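Long-range contacts in inactive Zymogen C11 Protease (Parabacteroides distasonis, PDB 6MZO), which probably cleaves peptide bonds as a clostripain-like cysteine protease of clan CD, and is captured here in its inactive zymogen form: residues Q31-I36 and L50-D55; P61-L66 and I76-Y81; D277-V282 and A293-M298; K300-K305 and S329-Y334. One frame throughout, in Å; residues are numbered along the deposited sequence.

Contact 1 (Q31-I36 and L50-D55); sequences QNLRAI and LLIYTD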
# COMPACT_ATOMS: atom_id res chain seq x y z
N GLN A 31 13.90 -13.09 -4.06
CA GLN A 31 14.82 -11.94 -3.90
C GLN A 31 14.51 -11.13 -2.67
O GLN A 31 15.42 -10.72 -1.95
CB GLN A 31 14.73 -11.01 -5.12
CG GLN A 31 15.67 -9.84 -5.09
CD GLN A 31 15.59 -9.02 -6.40
OE1 GLN A 31 15.16 -9.53 -7.44
NE2 GLN A 31 15.99 -7.76 -6.33
N ASN A 32 13.21 -10.91 -2.41
CA ASN A 32 12.85 -10.17 -1.20
C ASN A 32 13.18 -10.93 0.05
O ASN A 32 13.57 -10.31 1.05
CB ASN A 32 11.36 -9.83 -1.21
CG ASN A 32 11.10 -8.63 -2.08
OD1 ASN A 32 11.87 -7.66 -2.03
ND2 ASN A 32 10.12 -8.73 -2.94
N LEU A 33 13.00 -12.23 0.04
CA LEU A 33 13.38 -13.03 1.25
C LEU A 33 14.90 -12.90 1.52
O LEU A 33 15.35 -12.75 2.65
CB LEU A 33 13.01 -14.50 1.08
CG LEU A 33 11.51 -14.66 1.40
CD1 LEU A 33 11.06 -16.02 0.88
CD2 LEU A 33 11.32 -14.57 2.90
N ARG A 34 15.69 -12.89 0.46
CA ARG A 34 17.12 -12.65 0.60
C ARG A 34 17.39 -11.26 1.25
O ARG A 34 18.26 -11.13 2.15
CB ARG A 34 17.81 -12.78 -0.79
CG ARG A 34 19.33 -12.52 -0.75
CD ARG A 34 19.70 -11.08 -1.05
NE ARG A 34 19.63 -10.82 -2.48
CZ ARG A 34 19.16 -9.72 -3.07
NH1 ARG A 34 19.19 -9.65 -4.41
NH2 ARG A 34 18.68 -8.70 -2.34
N ALA A 35 16.68 -10.22 0.78
CA ALA A 35 16.88 -8.89 1.31
C ALA A 35 16.47 -8.83 2.81
O ALA A 35 17.14 -8.17 3.60
CB ALA A 35 16.07 -7.85 0.49
N ILE A 36 15.37 -9.49 3.15
CA ILE A 36 14.89 -9.51 4.54
C ILE A 36 15.91 -10.19 5.40
O ILE A 36 16.22 -9.68 6.51
CB ILE A 36 13.53 -10.28 4.63
CG1 ILE A 36 12.44 -9.40 4.00
CG2 ILE A 36 13.19 -10.68 6.11
CD1 ILE A 36 11.17 -10.23 3.60
N LEU A 50 9.60 -11.89 13.91
CA LEU A 50 9.37 -11.66 12.47
C LEU A 50 8.81 -12.98 11.89
O LEU A 50 9.52 -14.00 11.93
CB LEU A 50 10.65 -11.31 11.76
CG LEU A 50 10.46 -11.03 10.25
CD1 LEU A 50 9.48 -9.85 9.86
CD2 LEU A 50 11.83 -10.83 9.69
N LEU A 51 7.60 -12.93 11.33
CA LEU A 51 6.94 -14.07 10.73
C LEU A 51 6.72 -13.76 9.26
O LEU A 51 6.42 -12.62 8.89
CB LEU A 51 5.59 -14.29 11.40
CG LEU A 51 5.59 -15.03 12.77
CD1 LEU A 51 5.94 -16.50 12.46
CD2 LEU A 51 6.51 -14.45 13.80
N ILE A 52 6.92 -14.78 8.41
CA ILE A 52 6.75 -14.65 6.93
C ILE A 52 5.79 -15.70 6.45
O ILE A 52 5.87 -16.88 6.89
CB ILE A 52 8.08 -14.91 6.18
CG1 ILE A 52 9.26 -14.24 6.86
CG2 ILE A 52 8.00 -14.51 4.70
CD1 ILE A 52 9.25 -12.68 6.80
N TYR A 53 4.92 -15.33 5.52
CA TYR A 53 4.05 -16.30 4.84
C TYR A 53 4.39 -16.22 3.40
O TYR A 53 4.46 -15.07 2.82
CB TYR A 53 2.58 -15.97 5.05
CG TYR A 53 1.64 -16.83 4.23
CD1 TYR A 53 1.16 -18.04 4.74
CD2 TYR A 53 1.19 -16.40 2.97
CE1 TYR A 53 0.29 -18.83 3.99
CE2 TYR A 53 0.36 -17.20 2.21
CZ TYR A 53 -0.10 -18.39 2.73
OH TYR A 53 -0.98 -19.12 1.97
N THR A 54 4.66 -17.36 2.79
CA THR A 54 4.84 -17.38 1.35
C THR A 54 3.96 -18.42 0.70
O THR A 54 3.59 -19.45 1.32
CB THR A 54 6.29 -17.67 0.93
OG1 THR A 54 6.64 -19.01 1.36
CG2 THR A 54 7.30 -16.67 1.52
N ASP A 55 3.69 -18.21 -0.60
CA ASP A 55 2.96 -19.19 -1.43
C ASP A 55 3.60 -19.23 -2.82
O ASP A 55 3.00 -18.86 -3.82
CB ASP A 55 1.48 -18.81 -1.49
CG ASP A 55 0.65 -19.75 -2.38
OD1 ASP A 55 0.92 -20.97 -2.45
OD2 ASP A 55 -0.28 -19.23 -2.99
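Leu-33 and Ile-52 run antiparallel alongside one another, so that the CD2 methyl of the leucine lies beside CG2 of the isoleucine at 3.8 Å. The other leucine branch does something different: CD1 meets CG2 of Thr-54 tip to tip, 3.9 Å away. That methyl is available because the threonine hydroxyl sits between the backbone N and the carbonyl carbon (chi1 64°), which turns CG2 rather than OG1 to the helix. One turn further along, Ile-36 offers its short branch. With CG1 beside the backbone N (chi1 -72°), CG2 projects toward the strand and passes obliquely over CD2 of Leu-50 at 3.8 Å. The same CG2 also comes within 4.5 Å of Ile-52 CD1, and the central isoleucine of the strand is thereby shared by the two helix residues.

The helix runs almost exactly antiparallel to the strand, and the axes of the two segments approach to 11.6 Å. Residues three apart on the helix thus match alternate residues on one face of the strand. Helix 26-43 and strand 49-54 are the second and third elements of a beta-alpha-beta crossover from strand 14-19. Phe-19 and Phe-64, from the flanking strands, extend the apolar layer to both sides of Ile-52.

No hydrogen bond crosses between helix and strand, and only carbon touches carbon. Cohesion here is therefore hydrophobic and dispersive, dependent on the fit of methyl groups on branched side chains, while the backbone polar groups are bonded within the helix and to the neighbouring strands.

Contact 2 (P61-L66 and I76-Y81); sequences PQLFQL and IVLETY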
# COMPACT_ATOMS: atom_id res chain seq x y z
N PRO A 61 2.28 -23.43 0.40
CA PRO A 61 2.23 -22.24 1.27
C PRO A 61 2.76 -22.57 2.66
O PRO A 61 2.47 -23.66 3.20
CB PRO A 61 0.74 -21.90 1.34
CG PRO A 61 0.11 -22.63 0.13
CD PRO A 61 0.92 -23.89 0.01
N GLN A 62 3.47 -21.62 3.24
CA GLN A 62 4.09 -21.90 4.53
C GLN A 62 4.24 -20.64 5.35
O GLN A 62 4.43 -19.55 4.78
CB GLN A 62 5.43 -22.56 4.34
CG GLN A 62 6.32 -21.95 3.34
CD GLN A 62 7.68 -22.65 3.30
OE1 GLN A 62 7.80 -23.81 3.66
NE2 GLN A 62 8.71 -21.91 2.90
N LEU A 63 4.12 -20.82 6.67
CA LEU A 63 4.34 -19.75 7.65
C LEU A 63 5.62 -20.09 8.38
O LEU A 63 5.75 -21.21 8.91
CB LEU A 63 3.13 -19.66 8.60
CG LEU A 63 3.21 -18.67 9.75
CD1 LEU A 63 3.23 -17.26 9.19
CD2 LEU A 63 1.99 -18.89 10.66
N PHE A 64 6.59 -19.15 8.42
CA PHE A 64 7.85 -19.48 9.10
C PHE A 64 8.36 -18.24 9.81
O PHE A 64 8.06 -17.12 9.44
CB PHE A 64 8.92 -20.03 8.13
CG PHE A 64 9.18 -19.15 6.87
CD1 PHE A 64 8.41 -19.32 5.74
CD2 PHE A 64 10.24 -18.23 6.86
CE1 PHE A 64 8.65 -18.57 4.55
CE2 PHE A 64 10.51 -17.46 5.70
CZ PHE A 64 9.71 -17.64 4.55
N GLN A 65 9.14 -18.47 10.83
CA GLN A 65 9.80 -17.42 11.58
C GLN A 65 11.23 -17.28 11.06
O GLN A 65 11.91 -18.28 10.67
CB GLN A 65 9.75 -17.78 13.09
CG GLN A 65 10.54 -16.72 13.91
CD GLN A 65 10.47 -17.00 15.42
OE1 GLN A 65 10.22 -18.15 15.89
NE2 GLN A 65 10.70 -15.94 16.20
N LEU A 66 11.72 -16.04 11.06
CA LEU A 66 13.14 -15.82 10.80
C LEU A 66 13.67 -15.21 12.05
O LEU A 66 13.11 -14.21 12.52
CB LEU A 66 13.38 -14.84 9.67
CG LEU A 66 12.99 -15.38 8.31
CD1 LEU A 66 13.20 -14.29 7.22
CD2 LEU A 66 13.79 -16.67 7.93
N ILE A 76 12.63 -20.99 10.85
CA ILE A 76 11.87 -22.02 11.56
C ILE A 76 10.55 -22.16 10.83
O ILE A 76 9.66 -21.29 11.04
CB ILE A 76 11.61 -21.64 13.06
CG1 ILE A 76 12.94 -21.54 13.84
CG2 ILE A 76 10.72 -22.65 13.78
CD1 ILE A 76 12.80 -20.82 15.15
N VAL A 77 10.40 -23.25 10.03
CA VAL A 77 9.19 -23.43 9.18
C VAL A 77 8.15 -23.96 10.10
O VAL A 77 8.27 -25.14 10.53
CB VAL A 77 9.38 -24.38 7.95
CG1 VAL A 77 8.03 -24.65 7.21
CG2 VAL A 77 10.39 -23.81 6.94
N LEU A 78 7.22 -23.09 10.50
CA LEU A 78 6.17 -23.41 11.45
C LEU A 78 5.06 -24.30 10.93
O LEU A 78 4.78 -25.38 11.50
CB LEU A 78 5.52 -22.15 11.96
CG LEU A 78 6.55 -21.23 12.61
CD1 LEU A 78 5.87 -19.96 13.06
CD2 LEU A 78 7.17 -21.92 13.83
N GLU A 79 4.38 -23.82 9.91
CA GLU A 79 3.31 -24.64 9.37
C GLU A 79 3.42 -24.68 7.87
O GLU A 79 3.73 -23.67 7.23
CB GLU A 79 1.96 -24.13 9.82
CG GLU A 79 0.83 -25.04 9.34
CD GLU A 79 -0.43 -24.86 10.16
OE1 GLU A 79 -0.58 -23.79 10.78
OE2 GLU A 79 -1.24 -25.81 10.18
N THR A 80 3.14 -25.85 7.30
CA THR A 80 3.12 -25.96 5.86
C THR A 80 1.68 -26.33 5.51
O THR A 80 1.17 -27.33 6.01
CB THR A 80 4.11 -27.02 5.37
OG1 THR A 80 5.44 -26.60 5.65
CG2 THR A 80 3.98 -27.28 3.88
N TYR A 81 1.02 -25.51 4.70
CA TYR A 81 -0.42 -25.64 4.50
C TYR A 81 -0.74 -26.52 3.30
O TYR A 81 0.16 -26.82 2.53
CB TYR A 81 -1.04 -24.25 4.35
CG TYR A 81 -0.94 -23.46 5.62
CD1 TYR A 81 -1.91 -23.60 6.61
CD2 TYR A 81 0.10 -22.55 5.82
CE1 TYR A 81 -1.83 -22.89 7.79
CE2 TYR A 81 0.18 -21.83 6.95
CZ TYR A 81 -0.79 -22.02 7.96
OH TYR A 81 -0.75 -21.29 9.15
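Tyr-81 lays its ring beside Leu-63, both side chains heading the same way: CE2 is 4.0 Å from the leucine CB, and OH is 3.9 Å from CD2. The near edge of the ring looks onto the backbone, with Pro-61 O and Gln-62 CA close to its plane, and Glu-79 CG lies over one face. Tyr-81 N places the main chain by a nearly straight bond (173°) to Pro-61 O at 2.8 Å, while Gln-95, Ile-96 and Lys-99 of helix 90-103 touch the side chain. A glycine here would keep that bond but would probably leave the flank of Leu-63 and the side of Glu-79 uncovered.

Leu-63 N bonds to Glu-79 O at 2.9 Å, and Leu-63 O takes two backbone donors, Glu-79 N at 3.1 Å and, by a weak, bent bond, Leu-78 N. Two residues of 76-81 stand opposite the single Leu-63, a classic beta bulge. Beyond it Gln-65 and Ile-76 bond in both directions. Phe-64 presses CB to within 3.6 Å of Val-77 CA, but its CG stands between the backbone N and the carbonyl carbon (chi1 52°), and the ring leads away to Leu-33 of helix 26-43.

The opposite face of this hairpin, bearing Leu-63 and Gln-65, looks to helix 90-103 and Tyr-104, whose OH bonds to Gln-65 OE1. Strand 49-54 flanks 62-69 on its other side. Main-chain bonds set the register, and the bulge shifts it by one; the side chains, more exposed on 76-81 than on 61-66, mix apolar contacts such as Leu-63 with Leu-78 among polar chains.

Contact 3 (D277-V282 and A293-M298); sequences DFDDYV and AFKRSM
Phe-294 points its CB at helix 278-283, and with CG anti to the backbone N (chi1 168°) the ring enters between Phe-278, Asp-279 and Val-282. CG comes first, 3.7 Å from Val-282 CG1, a methyl that stands over the ring centre as a CH-pi contact only 13° off the normal. CD1 and CD2 lie under the same methyl, at 4.0 and 3.8 Å. On the opposite face lies CG of Met-298. The two sides of the ring meet different partners. CE1 runs into the face of Phe-278, 3.6 Å from its CE2, giving a T-shaped pair with planes at 89°, whereas CE2 meets Asp-279 OD2 at 3.5 Å. CZ, the tip, rests 3.8 Å from Asp-279 CA. A serine in its place would probably open a gap between the helices and leave Val-282 and the face of Phe-278 without their partner.

Met-298 adds a Met-aromatic contact, its SD reaching Phe-278 CD2 obliquely at 3.9 Å. Asp-279 spends its other oxygen on Tyr-291 OH. The two helices run antiparallel; helix 235-246 closes the cluster through Cys-242, touching both phenylalanines, and Leu-245, against Val-282, while Ile-333 of strand 332-334 packs on Phe-278.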
# COMPACT_ATOMS: atom_id res chain seq x y z
N ASP A 277 -3.03 12.58 -9.64
CA ASP A 277 -2.62 13.19 -8.39
C ASP A 277 -3.81 13.83 -7.70
O ASP A 277 -4.54 14.55 -8.28
CB ASP A 277 -1.52 14.23 -8.58
CG ASP A 277 -1.12 14.89 -7.29
OD1 ASP A 277 -0.52 14.21 -6.49
OD2 ASP A 277 -1.46 16.03 -7.07
N PHE A 278 -3.94 13.55 -6.42
CA PHE A 278 -5.05 14.03 -5.62
C PHE A 278 -5.19 15.55 -5.54
O PHE A 278 -6.21 16.08 -5.79
CB PHE A 278 -4.93 13.38 -4.25
CG PHE A 278 -6.12 13.53 -3.35
CD1 PHE A 278 -7.37 13.74 -3.83
CD2 PHE A 278 -5.95 13.42 -2.02
CE1 PHE A 278 -8.43 13.83 -2.99
CE2 PHE A 278 -7.01 13.52 -1.16
CZ PHE A 278 -8.25 13.72 -1.65
N ASP A 279 -4.11 16.22 -5.20
CA ASP A 279 -4.12 17.65 -5.08
C ASP A 279 -4.44 18.31 -6.41
O ASP A 279 -5.23 19.18 -6.46
CB ASP A 279 -2.78 18.14 -4.50
CG ASP A 279 -2.70 19.65 -4.32
OD1 ASP A 279 -2.69 20.34 -5.30
OD2 ASP A 279 -2.61 20.09 -3.20
N ASP A 280 -3.82 17.84 -7.47
CA ASP A 280 -4.07 18.37 -8.78
C ASP A 280 -5.56 18.29 -9.13
O ASP A 280 -6.13 19.24 -9.53
CB ASP A 280 -3.21 17.65 -9.80
CG ASP A 280 -3.08 18.39 -11.12
OD1 ASP A 280 -3.44 19.54 -11.18
OD2 ASP A 280 -2.62 17.78 -12.06
N TYR A 281 -6.16 17.13 -8.93
CA TYR A 281 -7.57 16.96 -9.20
C TYR A 281 -8.41 17.92 -8.37
O TYR A 281 -9.23 18.62 -8.88
CB TYR A 281 -7.99 15.53 -8.91
CG TYR A 281 -9.44 15.23 -9.14
CD1 TYR A 281 -10.06 15.64 -10.29
CD2 TYR A 281 -10.17 14.53 -8.23
CE1 TYR A 281 -11.39 15.36 -10.51
CE2 TYR A 281 -11.49 14.23 -8.44
CZ TYR A 281 -12.09 14.65 -9.58
OH TYR A 281 -13.38 14.37 -9.80
N VAL A 282 -8.20 17.91 -7.08
CA VAL A 282 -8.96 18.80 -6.20
C VAL A 282 -8.81 20.26 -6.59
O VAL A 282 -9.80 21.03 -6.57
CB VAL A 282 -8.52 18.57 -4.65
CG1 VAL A 282 -8.99 19.74 -3.80
CG2 VAL A 282 -9.10 17.27 -4.15
N ALA A 293 -8.05 24.95 2.59
CA ALA A 293 -8.42 24.02 3.69
C ALA A 293 -7.93 22.60 3.38
O ALA A 293 -7.41 21.88 4.26
CB ALA A 293 -9.91 23.99 3.91
N PHE A 294 -8.13 22.18 2.13
CA PHE A 294 -7.63 20.88 1.66
C PHE A 294 -6.12 20.76 1.86
O PHE A 294 -5.64 19.76 2.40
CB PHE A 294 -8.02 20.69 0.18
CG PHE A 294 -7.34 19.55 -0.46
CD1 PHE A 294 -7.80 18.26 -0.28
CD2 PHE A 294 -6.18 19.78 -1.25
CE1 PHE A 294 -7.15 17.14 -0.97
CE2 PHE A 294 -5.54 18.71 -1.90
CZ PHE A 294 -5.98 17.40 -1.74
N LYS A 295 -5.37 21.77 1.43
CA LYS A 295 -3.90 21.75 1.64
C LYS A 295 -3.49 21.62 3.10
O LYS A 295 -2.55 20.85 3.40
CB LYS A 295 -3.26 22.99 1.00
CG LYS A 295 -3.25 22.83 -0.55
CD LYS A 295 -2.41 23.92 -1.23
CE LYS A 295 -3.21 25.19 -1.42
NZ LYS A 295 -2.38 26.22 -2.15
N ARG A 296 -4.22 22.29 3.98
CA ARG A 296 -3.90 22.14 5.42
C ARG A 296 -4.19 20.73 5.94
O ARG A 296 -3.41 20.21 6.76
CB ARG A 296 -4.68 23.17 6.22
CG ARG A 296 -4.14 24.57 6.04
CD ARG A 296 -4.77 25.52 7.03
NE ARG A 296 -3.89 26.67 7.23
CZ ARG A 296 -4.29 27.93 7.38
NH1 ARG A 296 -5.58 28.25 7.37
NH2 ARG A 296 -3.39 28.89 7.55
N SER A 297 -5.28 20.13 5.45
CA SER A 297 -5.62 18.79 5.90
C SER A 297 -4.61 17.78 5.38
O SER A 297 -4.22 16.86 6.13
CB SER A 297 -7.04 18.39 5.49
OG SER A 297 -7.98 19.21 6.22
N MET A 298 -4.19 17.95 4.13
CA MET A 298 -3.18 17.10 3.51
C MET A 298 -1.88 17.22 4.28
O MET A 298 -1.18 16.22 4.47
CB MET A 298 -2.92 17.48 2.05
CG MET A 298 -4.06 17.03 1.06
SD MET A 298 -4.05 15.22 0.87
CE MET A 298 -2.70 15.12 -0.36

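Contact 4 (K300-K305 and S329-Y334); sequences KAVIYK and SGLSIY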
# COMPACT_ATOMS: atom_id res chain seq x y z
N LYS A 300 -1.47 17.59 7.33
CA LYS A 300 -1.56 16.78 8.55
C LYS A 300 -1.60 15.26 8.25
O LYS A 300 -1.00 14.47 9.06
CB LYS A 300 -2.80 17.14 9.37
CG LYS A 300 -2.71 18.49 10.05
CD LYS A 300 -4.08 19.03 10.37
CE LYS A 300 -4.71 18.40 11.58
NZ LYS A 300 -5.90 19.21 12.00
N ALA A 301 -2.30 14.88 7.19
CA ALA A 301 -2.54 13.47 6.85
C ALA A 301 -1.38 12.81 6.16
O ALA A 301 -1.06 11.65 6.49
CB ALA A 301 -3.76 13.33 5.98
N VAL A 302 -0.70 13.53 5.28
CA VAL A 302 0.41 12.93 4.55
C VAL A 302 1.70 13.40 5.29
O VAL A 302 2.19 14.55 5.05
CB VAL A 302 0.39 13.30 3.11
CG1 VAL A 302 1.61 12.63 2.38
CG2 VAL A 302 -0.92 12.82 2.40
N ILE A 303 2.22 12.58 6.20
CA ILE A 303 3.24 13.07 7.11
C ILE A 303 4.63 12.98 6.53
O ILE A 303 5.53 13.68 7.02
CB ILE A 303 3.23 12.37 8.51
CG1 ILE A 303 3.50 10.86 8.35
CG2 ILE A 303 1.89 12.71 9.17
CD1 ILE A 303 3.91 10.24 9.72
N TYR A 304 4.78 12.16 5.48
CA TYR A 304 6.04 12.09 4.74
C TYR A 304 5.70 11.73 3.33
O TYR A 304 4.83 10.87 3.11
CB TYR A 304 6.98 11.05 5.36
CG TYR A 304 8.27 10.93 4.56
CD1 TYR A 304 9.35 11.76 4.79
CD2 TYR A 304 8.34 10.02 3.49
CE1 TYR A 304 10.49 11.65 4.04
CE2 TYR A 304 9.49 9.88 2.69
CZ TYR A 304 10.54 10.73 2.96
OH TYR A 304 11.74 10.65 2.26
N LYS A 305 6.37 12.38 2.36
CA LYS A 305 6.25 11.97 0.96
C LYS A 305 7.55 12.26 0.24
O LYS A 305 8.32 13.19 0.60
CB LYS A 305 5.10 12.65 0.27
CG LYS A 305 5.35 14.18 0.05
CD LYS A 305 4.22 14.78 -0.82
CE LYS A 305 4.55 16.25 -1.10
NZ LYS A 305 4.47 16.95 0.17
N SER A 329 1.50 15.06 -4.68
CA SER A 329 0.90 15.31 -3.34
C SER A 329 1.08 14.11 -2.37
O SER A 329 0.83 14.21 -1.16
CB SER A 329 -0.60 15.67 -3.52
OG SER A 329 -1.31 14.51 -3.94
N GLY A 330 1.58 12.99 -2.91
CA GLY A 330 1.79 11.76 -2.12
C GLY A 330 0.54 10.89 -2.10
O GLY A 330 0.58 9.80 -1.60
N LEU A 331 -0.58 11.36 -2.71
CA LEU A 331 -1.79 10.52 -2.79
C LEU A 331 -2.32 10.57 -4.22
O LEU A 331 -2.37 11.61 -4.82
CB LEU A 331 -2.92 10.97 -1.85
CG LEU A 331 -2.64 10.62 -0.35
CD1 LEU A 331 -3.76 11.27 0.48
CD2 LEU A 331 -2.67 9.16 -0.19
N SER A 332 -2.72 9.39 -4.71
CA SER A 332 -3.48 9.30 -5.95
C SER A 332 -4.97 9.37 -5.58
O SER A 332 -5.37 9.17 -4.39
CB SER A 332 -3.18 7.98 -6.67
OG SER A 332 -1.81 7.99 -7.09
N ILE A 333 -5.81 9.55 -6.62
CA ILE A 333 -7.24 9.64 -6.45
C ILE A 333 -7.88 9.11 -7.74
O ILE A 333 -7.34 9.32 -8.87
CB ILE A 333 -7.70 11.05 -6.14
CG1 ILE A 333 -9.09 11.07 -5.56
CG2 ILE A 333 -7.66 11.99 -7.43
CD1 ILE A 333 -9.16 10.48 -4.06
N TYR A 334 -9.03 8.43 -7.60
CA TYR A 334 -9.85 8.14 -8.81
C TYR A 334 -10.46 9.43 -9.35
O TYR A 334 -10.99 10.24 -8.57
CB TYR A 334 -11.00 7.13 -8.49
CG TYR A 334 -11.86 6.81 -9.72
CD1 TYR A 334 -11.26 6.23 -10.84
CD2 TYR A 334 -13.25 7.09 -9.75
CE1 TYR A 334 -12.01 5.99 -12.00
CE2 TYR A 334 -14.00 6.80 -10.90
CZ TYR A 334 -13.36 6.25 -12.00
OH TYR A 334 -14.09 5.95 -13.12
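The peptide group joining Ser-329 to Gly-330 is the flat surface of this contact, and Lys-305 lies over one face of it: CD is 3.5 Å from Ser-329 O and also covers the C and N of the peptide. Val-302 CG1 comes at the same carbonyl from beyond its oxygen, 4.0 Å away and much closer to the plane of the peptide. The lysine owes its place to a first torsion of 70°, which sets CG between the backbone N and the carbonyl carbon and sends the chain back across the peptide.

Gly-330 suits the spot. At its positive phi of 88° a beta carbon would collide with the carbonyl oxygen of Ser-329, and it would stand just 3.1 Å from Lys-305 CB and scarcely farther from Val-302 CG1. Helix 288-301 passes here directly into strand 302-307, the last strand of the nine-stranded sheet, which pairs antiparallel with 226-231; the 329-331 turn crosses its flank on the way to the short strand 332-334. A weak bond from Leu-331 N to Ser-329 OG spans that turn, and Asp-277 OD1 grips the same hydroxyl. Past it, Leu-331 and Val-302 pass flank to flank, heading opposite ways, CD1 against CG2 at 3.8 Å.

In the fold
Contacts 1 and 2 are neighbours at one end of the nine-stranded sheet; contacts 3 and 4 lie on the far side of the chain's centre, and only contact 4 of these reaches the sheet. Contact 1 is buried methyl packing of helix on sheet; contact 2, reached through the paired strands 49-54 and 62-69, relies on backbone bonds and is more exposed on the outermost strand. Contact 3 is a buried, aromatic helix-helix interface, whereas contact 4, partly buried, sets aliphatic side chains against a turn. The latter two share helix 288-301 and touch directly, Phe-278 N probably bonding to Leu-331 O at 3.0 Å. Contact 4 involves the sheet's other outermost strand, its centre about 35 Å from that of contact 2.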